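Local structure of enoyl-CoA hydratase/isomerase family protein (Ruegeria pomeroyi, 3L3S) at residues B[18-23]-B[52-57]; B[104-109]-B[215-220]; B[119-124]-B[152-157]; B[130-135]-B[189-194]; B[136-141]-B[171-176]. The protein belongs to the crotonase superfamily and probably acts as a hydro-lyase, such as an enoyl-CoA hydratase, in fatty acid metabolism. All blocks are in the same frame, centred on the assembly; numbering follows the deposited sequence.

Contact 1 of 5, residues B[18-23]-B[52-57]; sequences LTLTLG and HVLVIH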
# COMPACT_ATOMS: atom_id res chain seq x y z
N LEU B 18 -11.88 -16.39 22.15
CA LEU B 18 -13.17 -15.78 22.47
C LEU B 18 -13.93 -15.43 21.18
O LEU B 18 -13.54 -14.52 20.43
CB LEU B 18 -13.01 -14.53 23.36
CG LEU B 18 -14.23 -13.64 23.69
CD1 LEU B 18 -15.37 -14.40 24.37
CD2 LEU B 18 -13.79 -12.51 24.56
N THR B 19 -15.00 -16.16 20.93
CA THR B 19 -15.82 -15.97 19.75
C THR B 19 -17.02 -15.09 20.08
O THR B 19 -17.78 -15.38 21.01
CB THR B 19 -16.25 -17.32 19.12
OG1 THR B 19 -15.07 -18.03 18.72
CG2 THR B 19 -17.12 -17.11 17.89
N LEU B 20 -17.10 -13.99 19.35
CA LEU B 20 -18.16 -13.00 19.45
C LEU B 20 -19.10 -13.27 18.29
O LEU B 20 -18.77 -13.02 17.12
CB LEU B 20 -17.58 -11.58 19.39
CG LEU B 20 -16.56 -11.18 20.48
CD1 LEU B 20 -16.09 -9.72 20.29
CD2 LEU B 20 -17.17 -11.36 21.85
N THR B 21 -20.24 -13.88 18.62
CA THR B 21 -21.23 -14.22 17.62
C THR B 21 -22.37 -13.19 17.62
O THR B 21 -23.23 -13.19 18.51
CB THR B 21 -21.72 -15.68 17.81
OG1 THR B 21 -20.60 -16.56 17.72
CG2 THR B 21 -22.71 -16.08 16.75
N LEU B 22 -22.32 -12.30 16.63
CA LEU B 22 -23.30 -11.22 16.45
C LEU B 22 -24.75 -11.71 16.32
O LEU B 22 -25.08 -12.53 15.46
CB LEU B 22 -22.92 -10.40 15.20
CG LEU B 22 -22.03 -9.15 15.27
CD1 LEU B 22 -20.71 -9.39 15.97
CD2 LEU B 22 -21.80 -8.64 13.87
N GLY B 23 -25.61 -11.23 17.22
CA GLY B 23 -27.02 -11.60 17.19
C GLY B 23 -27.82 -10.72 16.24
O GLY B 23 -27.26 -10.13 15.31
N HIS B 52 -7.10 -14.84 24.90
CA HIS B 52 -5.87 -14.65 24.15
C HIS B 52 -6.11 -14.11 22.75
O HIS B 52 -5.35 -13.28 22.26
CB HIS B 52 -5.08 -15.97 24.07
CG HIS B 52 -4.57 -16.49 25.38
ND1 HIS B 52 -3.76 -17.60 25.47
CD2 HIS B 52 -4.77 -16.07 26.66
CE1 HIS B 52 -3.49 -17.85 26.74
NE2 HIS B 52 -4.09 -16.94 27.48
N VAL B 53 -7.16 -14.60 22.08
CA VAL B 53 -7.52 -14.18 20.72
C VAL B 53 -9.03 -13.94 20.57
O VAL B 53 -9.84 -14.60 21.22
CB VAL B 53 -7.04 -15.19 19.63
CG1 VAL B 53 -5.56 -15.11 19.44
CG2 VAL B 53 -7.37 -16.59 20.02
N LEU B 54 -9.38 -12.99 19.71
CA LEU B 54 -10.78 -12.64 19.44
C LEU B 54 -11.23 -13.05 18.05
O LEU B 54 -10.49 -12.87 17.08
CB LEU B 54 -11.01 -11.12 19.55
CG LEU B 54 -11.04 -10.29 20.84
CD1 LEU B 54 -12.25 -10.68 21.64
CD2 LEU B 54 -9.76 -10.43 21.65
N VAL B 55 -12.42 -13.64 17.96
CA VAL B 55 -13.04 -14.03 16.69
C VAL B 55 -14.40 -13.34 16.65
O VAL B 55 -15.16 -13.41 17.60
CB VAL B 55 -13.22 -15.57 16.52
CG1 VAL B 55 -14.00 -15.88 15.23
CG2 VAL B 55 -11.86 -16.29 16.47
N ILE B 56 -14.65 -12.59 15.57
CA ILE B 56 -15.90 -11.87 15.35
C ILE B 56 -16.63 -12.56 14.20
O ILE B 56 -16.20 -12.52 13.05
CB ILE B 56 -15.66 -10.36 15.06
CG1 ILE B 56 -14.99 -9.71 16.27
CG2 ILE B 56 -16.98 -9.65 14.75
CD1 ILE B 56 -14.53 -8.28 16.06
N HIS B 57 -17.75 -13.19 14.54
CA HIS B 57 -18.56 -13.93 13.58
C HIS B 57 -19.96 -13.35 13.44
O HIS B 57 -20.71 -13.25 14.42
CB HIS B 57 -18.61 -15.41 14.03
CG HIS B 57 -19.21 -16.37 13.03
ND1 HIS B 57 -19.60 -17.64 13.39
CD2 HIS B 57 -19.44 -16.27 11.70
CE1 HIS B 57 -20.05 -18.28 12.33
NE2 HIS B 57 -19.96 -17.47 11.29
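L18 to L22 and V53 to H57 run side by side as parallel strands, their axes 4.6 Å apart and 18° from parallel, joined by five backbone hydrogen bonds. The 18-22 strand uses only its even residues for this: L18 N gives to V53 O, L18 O takes V55 N, L20 N reaches V55 O at 2.7 Å, L20 O takes H57 N, and L22 N closes the ladder on H57 O. V55 and H57 are therefore each held through both N and O, the usual pattern of parallel pairing. One face of the pair, carrying L18, L20, L54 and I56, is aliphatic. L18 and L54 lie alongside each other and point the same way, with L18 CD2 3.8 Å from L54 CD1. L20 slants across both L54 and I56, its CD1 being 4.2 Å from L54 CD1 and equally far from I56 CG1. Farther along, L22 CD1 meets I56 CG2 at 3.9 Å. Helix 32-45, which connects the two strands in the chain, packs on this face through A41 and A45 and completes a beta-alpha-beta crossover of the crotonase fold. T19, T21, V55 and H57 occupy the other face. T19 and V55 lie alongside, with T19 OG1 3.8 Å from V55 CB; chi1 of T19 (-61°) sets that hydroxyl opposite the carbonyl carbon. H57 starts beside the threonines, its CB 3.9 Å from L20 O, but its ring leads off the pair to a weak hydrogen bond from NE2 to E112. Helix 194-207 covers V55 here through V198 and A202.

Contact 2 of 5, residues B[104-109]-B[215-220]; sequences PKPTIA and RGLETL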
# COMPACT_ATOMS: atom_id res chain seq x y z
N PRO B 104 -4.22 -5.01 21.24
CA PRO B 104 -2.99 -5.81 21.33
C PRO B 104 -3.18 -7.30 21.02
O PRO B 104 -2.26 -7.94 20.52
CB PRO B 104 -2.55 -5.61 22.78
CG PRO B 104 -3.06 -4.26 23.09
CD PRO B 104 -4.44 -4.30 22.51
N LYS B 105 -4.36 -7.82 21.35
CA LYS B 105 -4.72 -9.23 21.11
C LYS B 105 -5.28 -9.40 19.69
O LYS B 105 -6.02 -8.53 19.22
CB LYS B 105 -5.74 -9.69 22.16
CG LYS B 105 -5.14 -9.74 23.55
CD LYS B 105 -6.12 -10.05 24.64
CE LYS B 105 -5.50 -9.65 25.98
NZ LYS B 105 -6.33 -10.10 27.12
N PRO B 106 -4.90 -10.48 18.98
CA PRO B 106 -5.37 -10.74 17.61
C PRO B 106 -6.88 -10.82 17.44
O PRO B 106 -7.57 -11.43 18.25
CB PRO B 106 -4.73 -12.07 17.26
CG PRO B 106 -3.49 -12.07 18.04
CD PRO B 106 -3.93 -11.53 19.38
N THR B 107 -7.38 -10.10 16.44
CA THR B 107 -8.81 -10.07 16.12
C THR B 107 -9.02 -10.65 14.71
O THR B 107 -8.34 -10.27 13.76
CB THR B 107 -9.37 -8.64 16.22
OG1 THR B 107 -8.69 -7.79 15.29
CG2 THR B 107 -9.18 -8.08 17.64
N ILE B 108 -9.89 -11.65 14.62
CA ILE B 108 -10.18 -12.34 13.35
C ILE B 108 -11.66 -12.30 13.00
O ILE B 108 -12.51 -12.66 13.81
CB ILE B 108 -9.73 -13.84 13.40
CG1 ILE B 108 -8.24 -13.96 13.75
CG2 ILE B 108 -10.00 -14.53 12.05
CD1 ILE B 108 -7.84 -15.29 14.34
N ALA B 109 -11.95 -11.91 11.76
CA ALA B 109 -13.31 -11.86 11.27
C ALA B 109 -13.62 -13.06 10.37
O ALA B 109 -12.83 -13.40 9.48
CB ALA B 109 -13.54 -10.56 10.52
N ARG B 215 2.93 -7.57 22.48
CA ARG B 215 3.91 -6.49 22.38
C ARG B 215 4.30 -6.34 20.89
O ARG B 215 4.40 -5.23 20.39
CB ARG B 215 5.13 -6.83 23.23
CG ARG B 215 6.08 -5.68 23.51
CD ARG B 215 5.62 -4.81 24.68
NE ARG B 215 6.47 -3.62 24.78
CZ ARG B 215 6.12 -2.40 24.38
NH1 ARG B 215 4.93 -2.18 23.84
NH2 ARG B 215 6.98 -1.39 24.49
N GLY B 216 4.39 -7.48 20.20
CA GLY B 216 4.75 -7.50 18.79
C GLY B 216 3.69 -6.93 17.86
O GLY B 216 4.02 -6.22 16.90
N LEU B 217 2.42 -7.22 18.16
CA LEU B 217 1.29 -6.72 17.38
C LEU B 217 1.12 -5.23 17.61
O LEU B 217 0.89 -4.48 16.66
CB LEU B 217 -0.01 -7.43 17.77
CG LEU B 217 -0.95 -7.96 16.68
CD1 LEU B 217 -2.25 -8.34 17.34
CD2 LEU B 217 -1.24 -6.98 15.53
N GLU B 218 1.24 -4.81 18.87
CA GLU B 218 1.10 -3.41 19.26
C GLU B 218 2.16 -2.54 18.59
O GLU B 218 1.83 -1.51 18.00
CB GLU B 218 1.17 -3.28 20.78
CG GLU B 218 0.75 -1.92 21.32
CD GLU B 218 0.38 -1.99 22.78
OE1 GLU B 218 1.20 -2.47 23.60
OE2 GLU B 218 -0.75 -1.56 23.12
N THR B 219 3.39 -3.04 18.59
CA THR B 219 4.53 -2.35 17.98
C THR B 219 4.35 -2.23 16.46
O THR B 219 4.64 -1.18 15.89
CB THR B 219 5.84 -3.07 18.34
OG1 THR B 219 5.98 -3.12 19.76
CG2 THR B 219 7.05 -2.38 17.76
N LEU B 220 3.80 -3.29 15.83
CA LEU B 220 3.55 -3.32 14.38
C LEU B 220 2.56 -2.24 13.94
O LEU B 220 2.82 -1.52 12.97
CB LEU B 220 3.08 -4.72 13.93
CG LEU B 220 2.54 -5.03 12.52
CD1 LEU B 220 3.54 -4.68 11.41
CD2 LEU B 220 2.15 -6.50 12.45
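P104 opens the contact by touching both L217 and E218 of helix 210-223. Its ring lies alongside the E218 side chain, the two pointing the same way, and P104 CG is 3.6 Å from E218 OE2. The glutamate gets there because CG stands opposite the backbone N (chi1 -168°) and the chain stays extended, which brings the carboxylate up beside the proline ring. Its other oxygen, OE1, has long, weak ion pairs with R215 and R222, so the proline packs on the acid without answering its charge. The carbonyl of P104 turns to L217 instead: P104 O lies 3.2 Å from L217 CD1 and 3.6 Å from L217 CB, a packing contact without a hydrogen bond. K105 adds little to the contact, its side chain leading away so that NZ hydrogen-bonds to A45 O and V51 O. P106 meets the same leucine methyl. L217 CD1 sits 3.8 Å from P106 N and 4.0 Å from P106 CG, the two side chains crossing at a slant, with L205 and L213 also around the proline. L217 also packs on L169 of the second subunit. From T107 onward the chain leaves the helix and enters strand 107-111. The arrangement is thus plain apolar packing of a C-terminal helix against the proline-rich lead-in to a central strand of the crotonase-fold sheet, beside a subunit interface.

Contact 3 of 5, residues B[119-124]-B[152-157]; sequences GLQLMA and AVAVSR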
# COMPACT_ATOMS: atom_id res chain seq x y z
N GLY B 119 -20.49 -2.59 8.34
CA GLY B 119 -20.28 -4.02 8.45
C GLY B 119 -18.98 -4.43 7.79
O GLY B 119 -18.33 -5.40 8.21
N LEU B 120 -18.58 -3.67 6.77
CA LEU B 120 -17.31 -3.91 6.09
C LEU B 120 -16.19 -3.29 6.93
O LEU B 120 -15.08 -3.81 6.97
CB LEU B 120 -17.31 -3.34 4.67
CG LEU B 120 -16.10 -3.58 3.76
CD1 LEU B 120 -15.81 -5.07 3.61
CD2 LEU B 120 -16.35 -2.95 2.43
N GLN B 121 -16.52 -2.23 7.66
CA GLN B 121 -15.60 -1.53 8.56
C GLN B 121 -15.16 -2.43 9.73
O GLN B 121 -13.98 -2.49 10.04
CB GLN B 121 -16.27 -0.26 9.10
CG GLN B 121 -15.50 0.53 10.15
CD GLN B 121 -16.16 1.83 10.55
OE1 GLN B 121 -17.36 2.05 10.31
NE2 GLN B 121 -15.38 2.72 11.14
N LEU B 122 -16.13 -3.14 10.32
CA LEU B 122 -15.92 -4.06 11.45
C LEU B 122 -14.93 -5.13 11.06
O LEU B 122 -14.01 -5.47 11.82
CB LEU B 122 -17.24 -4.72 11.86
CG LEU B 122 -17.27 -5.66 13.08
CD1 LEU B 122 -17.11 -4.85 14.37
CD2 LEU B 122 -18.58 -6.45 13.11
N MSE B 123 -15.12 -5.64 9.84
CA MSE B 123 -14.29 -6.66 9.25
C MSE B 123 -12.90 -6.06 8.95
O MSE B 123 -11.88 -6.64 9.31
CB MSE B 123 -14.94 -7.17 7.97
CG MSE B 123 -14.37 -8.45 7.45
SE MSE B 123 -14.31 -8.51 5.51
CE MSE B 123 -12.99 -7.10 5.35
N ALA B 124 -12.89 -4.88 8.34
CA ALA B 124 -11.66 -4.17 7.99
C ALA B 124 -10.84 -3.77 9.22
O ALA B 124 -9.62 -3.71 9.12
CB ALA B 124 -11.97 -2.97 7.14
N ALA B 152 -14.93 3.94 5.22
CA ALA B 152 -13.79 4.04 4.29
C ALA B 152 -12.46 4.31 5.00
O ALA B 152 -11.39 4.12 4.40
CB ALA B 152 -14.05 5.09 3.21
N VAL B 153 -12.52 4.69 6.28
CA VAL B 153 -11.33 4.93 7.10
C VAL B 153 -10.61 3.60 7.35
O VAL B 153 -9.43 3.47 7.02
CB VAL B 153 -11.68 5.64 8.43
CG1 VAL B 153 -10.46 5.76 9.35
CG2 VAL B 153 -12.22 7.02 8.16
N ALA B 154 -11.33 2.62 7.88
CA ALA B 154 -10.77 1.31 8.15
C ALA B 154 -10.46 0.53 6.87
O ALA B 154 -9.43 -0.14 6.80
CB ALA B 154 -11.69 0.50 9.06
N VAL B 155 -11.32 0.69 5.85
CA VAL B 155 -11.15 0.03 4.55
C VAL B 155 -9.90 0.56 3.80
O VAL B 155 -9.14 -0.23 3.24
CB VAL B 155 -12.43 0.14 3.64
CG1 VAL B 155 -12.23 -0.56 2.31
CG2 VAL B 155 -13.62 -0.49 4.33
N SER B 156 -9.68 1.88 3.87
CA SER B 156 -8.53 2.52 3.23
C SER B 156 -7.18 2.08 3.79
O SER B 156 -6.14 2.34 3.19
CB SER B 156 -8.63 4.04 3.32
OG SER B 156 -8.64 4.46 4.67
N ARG B 157 -7.21 1.43 4.95
CA ARG B 157 -5.99 0.94 5.57
C ARG B 157 -5.64 -0.47 5.13
O ARG B 157 -4.49 -0.88 5.29
CB ARG B 157 -6.07 1.05 7.09
CG ARG B 157 -5.39 2.30 7.67
CD ARG B 157 -6.03 3.59 7.17
NE ARG B 157 -5.50 4.78 7.83
CZ ARG B 157 -5.93 6.03 7.62
NH1 ARG B 157 -6.90 6.28 6.74
NH2 ARG B 157 -5.38 7.03 8.29
O HOH W 1 -8.21 -1.58 8.78
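A124 and A154 bring helices 118-124 and 150-155 together at the tight part of this contact. A124 CB meets A154 CB at 4.0 Å and also lies 3.8 Å from A154 O, so a methyl group rests directly on the backbone of the other helix. Beside it V155 CG2 fits between two residues, 4.0 Å from L120 CG and 4.1 Å from A124 CB. Chi1 of V155, at 180°, puts this methyl opposite the carbonyl carbon, while L120 meets the valine at about a right angle. A154 CB in turn touches Q121 CG at 4.0 Å. With alanines at the point of contact, two short helices of the crotonase fold lie close together within the trimer: Q121 continues past A154 to a hydrogen bond from NE2 to Y232 OH of the third subunit, and that tyrosine also packs on A154. The looser side is bridged by water. One molecule donates to A124 O at 2.6 Å and to A154 O at 2.7 Å, linking two carbonyls that could not bond each other. Past it R157 turns from the 119-124 helix, one guanidinium nitrogen reaching S156 OG in the guanidinium plane and the other H223 O of the third subunit.

Contact 4 of 5, residues B[130-135]-B[189-194]; sequences YASPAA and LPEAAL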
# COMPACT_ATOMS: atom_id res chain seq x y z
N TYR B 130 -11.22 -13.94 7.01
CA TYR B 130 -11.33 -15.13 6.17
C TYR B 130 -12.76 -15.26 5.65
O TYR B 130 -13.73 -15.21 6.41
CB TYR B 130 -10.91 -16.39 6.96
CG TYR B 130 -9.46 -16.34 7.40
CD1 TYR B 130 -8.43 -16.80 6.55
CD2 TYR B 130 -9.10 -15.72 8.62
CE1 TYR B 130 -7.06 -16.64 6.91
CE2 TYR B 130 -7.75 -15.55 8.98
CZ TYR B 130 -6.73 -16.00 8.12
OH TYR B 130 -5.41 -15.75 8.43
N ALA B 131 -12.86 -15.43 4.34
CA ALA B 131 -14.16 -15.54 3.70
C ALA B 131 -14.41 -16.80 2.90
O ALA B 131 -13.49 -17.56 2.59
CB ALA B 131 -14.40 -14.31 2.83
N SER B 132 -15.69 -17.04 2.63
CA SER B 132 -16.17 -18.17 1.82
C SER B 132 -16.31 -17.55 0.42
O SER B 132 -16.27 -16.33 0.30
CB SER B 132 -17.54 -18.65 2.34
OG SER B 132 -18.62 -17.84 1.88
N PRO B 133 -16.44 -18.38 -0.65
CA PRO B 133 -16.58 -17.79 -1.99
C PRO B 133 -17.81 -16.92 -2.25
O PRO B 133 -17.74 -15.98 -3.03
CB PRO B 133 -16.56 -19.01 -2.90
CG PRO B 133 -15.60 -19.88 -2.22
CD PRO B 133 -16.08 -19.81 -0.78
N ALA B 134 -18.90 -17.19 -1.53
CA ALA B 134 -20.16 -16.44 -1.66
C ALA B 134 -20.16 -15.05 -1.01
O ALA B 134 -21.11 -14.28 -1.17
CB ALA B 134 -21.30 -17.26 -1.10
N ALA B 135 -19.07 -14.72 -0.30
CA ALA B 135 -18.94 -13.44 0.38
C ALA B 135 -18.81 -12.24 -0.55
O ALA B 135 -17.97 -12.22 -1.46
CB ALA B 135 -17.78 -13.48 1.37
N LEU B 189 -11.69 -19.74 1.53
CA LEU B 189 -11.83 -21.16 1.85
C LEU B 189 -13.23 -21.71 1.57
O LEU B 189 -14.21 -20.95 1.61
CB LEU B 189 -11.48 -21.40 3.32
CG LEU B 189 -9.97 -21.38 3.56
CD1 LEU B 189 -9.63 -20.17 4.39
CD2 LEU B 189 -9.50 -22.68 4.16
N PRO B 190 -13.35 -23.02 1.21
CA PRO B 190 -14.69 -23.59 0.95
C PRO B 190 -15.50 -23.50 2.26
O PRO B 190 -14.95 -23.74 3.34
CB PRO B 190 -14.38 -25.04 0.55
CG PRO B 190 -12.97 -25.29 1.06
CD PRO B 190 -12.30 -23.99 0.81
N GLU B 191 -16.77 -23.10 2.15
CA GLU B 191 -17.65 -22.89 3.31
C GLU B 191 -17.80 -23.96 4.38
O GLU B 191 -18.24 -23.66 5.48
CB GLU B 191 -19.02 -22.33 2.92
CG GLU B 191 -19.58 -22.83 1.61
CD GLU B 191 -19.15 -22.00 0.41
OE1 GLU B 191 -19.76 -20.94 0.16
OE2 GLU B 191 -18.21 -22.43 -0.31
N ALA B 192 -17.37 -25.18 4.06
CA ALA B 192 -17.41 -26.31 4.99
C ALA B 192 -16.12 -26.33 5.82
O ALA B 192 -16.11 -26.81 6.96
CB ALA B 192 -17.58 -27.63 4.24
N ALA B 193 -15.07 -25.74 5.27
CA ALA B 193 -13.76 -25.69 5.92
C ALA B 193 -13.45 -24.38 6.64
O ALA B 193 -12.52 -24.33 7.44
CB ALA B 193 -12.66 -25.98 4.90
N LEU B 194 -14.26 -23.35 6.38
CA LEU B 194 -14.10 -22.01 6.97
C LEU B 194 -14.08 -21.95 8.50
O LEU B 194 -13.19 -21.34 9.08
CB LEU B 194 -15.15 -21.03 6.41
CG LEU B 194 -14.94 -19.52 6.61
CD1 LEU B 194 -13.63 -19.05 5.97
CD2 LEU B 194 -16.10 -18.75 6.01
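L189 makes the backbone link of this contact, its N giving a nearly straight hydrogen bond to A131 O (3.0 Å, 171° at the hydrogen). The carbonyl of the same residue receives the CA-H of S132 at 3.4 Å from S132 CA to L189 O, and P133 CD also comes close to it. The L189 side chain lies alongside Y130, pointing the same way, with L189 CD1 4.2 Å from Y130 CD1; the tyrosine continues to a hydrogen bond from its OH to E166 of the second subunit. P190 adds only a marginal touch. This pairing carries on where strand 128-131 and strand 187-188, an outermost strand of the six-stranded crotonase-fold sheet, leave the sheet: S132 to A135 make a type I turn, while the other chain heads into helix 194-207. E191 folds back over that turn. Its bend at chi2 (-88°) brings the carboxylate to P133, with E191 OE2 3.4 Å from P133 CD, and places the other oxygen near S132 CB. L194, first residue of the helix, straddles the strand end with its two methyls: L194 CD1 lies 3.9 Å from Y130 CB and 3.7 Å from A131 O, and L194 CD2 is 3.9 Å from S132 CB. Trimming L194 to an alanine would probably open a gap over the backbone from Y130 to S132 and deprive the helix start of its apolar hold on the strand. L110 of the neighbouring strand and E112 also pack against this leucine.

Contact 5 of 5, residues B[136-141]-B[171-176]; sequences RFCLPG and GATYDA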
# COMPACT_ATOMS: atom_id res chain seq x y z
N ARG B 136 -19.72 -11.28 -0.37
CA ARG B 136 -19.75 -10.05 -1.15
C ARG B 136 -19.42 -8.86 -0.25
O ARG B 136 -19.58 -8.94 0.97
CB ARG B 136 -21.08 -9.87 -1.89
CG ARG B 136 -21.32 -10.90 -3.00
CD ARG B 136 -22.72 -10.78 -3.60
NE ARG B 136 -23.76 -10.62 -2.57
CZ ARG B 136 -24.59 -11.57 -2.15
NH1 ARG B 136 -24.54 -12.80 -2.66
NH2 ARG B 136 -25.48 -11.28 -1.21
N PHE B 137 -18.84 -7.83 -0.84
CA PHE B 137 -18.37 -6.66 -0.10
C PHE B 137 -18.87 -5.37 -0.74
O PHE B 137 -18.78 -5.19 -1.95
CB PHE B 137 -16.83 -6.67 -0.04
CG PHE B 137 -16.26 -7.99 0.45
CD1 PHE B 137 -16.09 -8.23 1.82
CD2 PHE B 137 -15.98 -9.03 -0.46
CE1 PHE B 137 -15.65 -9.49 2.29
CE2 PHE B 137 -15.55 -10.29 -0.01
CZ PHE B 137 -15.38 -10.53 1.36
N CYS B 138 -19.34 -4.45 0.10
CA CYS B 138 -19.89 -3.21 -0.41
C CYS B 138 -19.77 -2.01 0.51
O CYS B 138 -19.60 -2.15 1.73
CB CYS B 138 -21.38 -3.45 -0.72
SG CYS B 138 -22.24 -2.10 -1.53
N LEU B 139 -19.85 -0.84 -0.12
CA LEU B 139 -19.87 0.48 0.50
C LEU B 139 -20.98 1.19 -0.33
O LEU B 139 -20.67 1.92 -1.27
CB LEU B 139 -18.51 1.20 0.38
CG LEU B 139 -17.30 0.78 1.22
CD1 LEU B 139 -16.17 1.79 1.05
CD2 LEU B 139 -17.67 0.67 2.69
N PRO B 140 -22.27 1.00 0.04
CA PRO B 140 -23.45 1.55 -0.64
C PRO B 140 -23.99 2.97 -0.39
O PRO B 140 -25.11 3.26 -0.80
CB PRO B 140 -24.51 0.51 -0.31
CG PRO B 140 -24.23 0.25 1.14
CD PRO B 140 -22.71 0.22 1.23
N GLY B 141 -23.21 3.83 0.25
CA GLY B 141 -23.65 5.19 0.56
C GLY B 141 -24.20 6.10 -0.52
O GLY B 141 -25.24 6.74 -0.33
N GLY B 171 -20.32 2.42 -5.30
CA GLY B 171 -21.24 1.71 -4.40
C GLY B 171 -21.59 0.28 -4.80
O GLY B 171 -22.55 -0.30 -4.27
N ALA B 172 -20.79 -0.29 -5.69
CA ALA B 172 -20.98 -1.64 -6.21
C ALA B 172 -20.60 -2.75 -5.24
O ALA B 172 -19.84 -2.53 -4.29
CB ALA B 172 -20.21 -1.80 -7.51
N THR B 173 -21.17 -3.93 -5.47
CA THR B 173 -20.86 -5.10 -4.66
C THR B 173 -19.75 -5.87 -5.38
O THR B 173 -19.79 -6.05 -6.60
CB THR B 173 -22.09 -6.02 -4.42
OG1 THR B 173 -22.62 -6.46 -5.67
CG2 THR B 173 -23.17 -5.29 -3.65
N TYR B 174 -18.73 -6.23 -4.61
CA TYR B 174 -17.56 -6.94 -5.10
C TYR B 174 -17.51 -8.32 -4.50
O TYR B 174 -17.84 -8.48 -3.32
CB TYR B 174 -16.30 -6.16 -4.72
CG TYR B 174 -16.19 -4.80 -5.39
CD1 TYR B 174 -15.49 -4.65 -6.60
CD2 TYR B 174 -16.77 -3.66 -4.81
CE1 TYR B 174 -15.36 -3.38 -7.22
CE2 TYR B 174 -16.65 -2.39 -5.42
CZ TYR B 174 -15.94 -2.27 -6.62
OH TYR B 174 -15.83 -1.05 -7.22
N ASP B 175 -17.05 -9.30 -5.28
CA ASP B 175 -16.96 -10.69 -4.83
C ASP B 175 -15.75 -11.01 -3.95
O ASP B 175 -14.94 -10.13 -3.65
CB ASP B 175 -17.09 -11.68 -6.02
CG ASP B 175 -16.00 -11.50 -7.10
OD1 ASP B 175 -15.12 -10.63 -6.99
OD2 ASP B 175 -16.02 -12.28 -8.09
N ALA B 176 -15.63 -12.28 -3.54
CA ALA B 176 -14.53 -12.75 -2.70
C ALA B 176 -13.17 -12.74 -3.40
O ALA B 176 -12.15 -12.47 -2.77
CB ALA B 176 -14.83 -14.15 -2.17
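F137 and Y174 form one antiparallel hydrogen-bonded pair, F137 N giving to Y174 O at 2.8 Å and Y174 N to F137 O at 2.9 Å, both donors lying in the plane of the carbonyl they meet. The F137 side chain starts at this bridge. Its CB lies 3.9 Å from Y174 O, and chi1 (-51°) turns CG opposite the carbonyl carbon, beside the backbone N, which sends the ring along the partner chain. CG still passes Y174 O; CD2 comes within 3.5 Å of D175 O, and CE2 reaches A176 CA at 3.8 Å, so the ring presents its edge to the start of the next helix. CD1 packs against L120 CD1, and CE1 against SE of M123. CZ goes beyond that segment to A131 CB. M167 and L184 surround the phenylalanine as well. The contact ties strand 137-138, an outer strand of the small parallel sheet in the crotonase fold, to the link between helices 161-170 and 176-182, where D175 is the N-cap and its OD1 takes the backbone N of W178. An alanine in place of F137 is likely to leave a gap between A176 and the surrounding apolar residues, with the helix start losing its aromatic support. Y174 turns its own ring edge to F137 O and hydrogen-bonds through OH to E166. Toward the other end C138 SG packs 3.3 Å from G171 O, and C138 CB meets T173 CG2. G171, with positive phi after its helix, brings its CA 3.2 Å from L139 O in a CA-H...O contact.

In the fold
From the N terminus, contact 1 closes first, around helix 32-45, and is complete before the others begin. Contact 2 then opens at 104-109 and closes only at 215-220, enclosing contacts 3, 4 and 5. Within that long loop, 119-124 opens contact 3, and 130-135 and 136-141 start contacts 4 and 5 before 152-157 closes it, so contact 3 crosses both. Contact 5 shuts at 171-176, nested inside contact 4, which ends at 189-194. Contacts 1, 2 and 4 share the six-stranded sheet, strand 107-111 bonding to 53-58 and 128-131. Contacts 3 and 5 meet through L120 and F137, joining helix 118-124 to the small sheet.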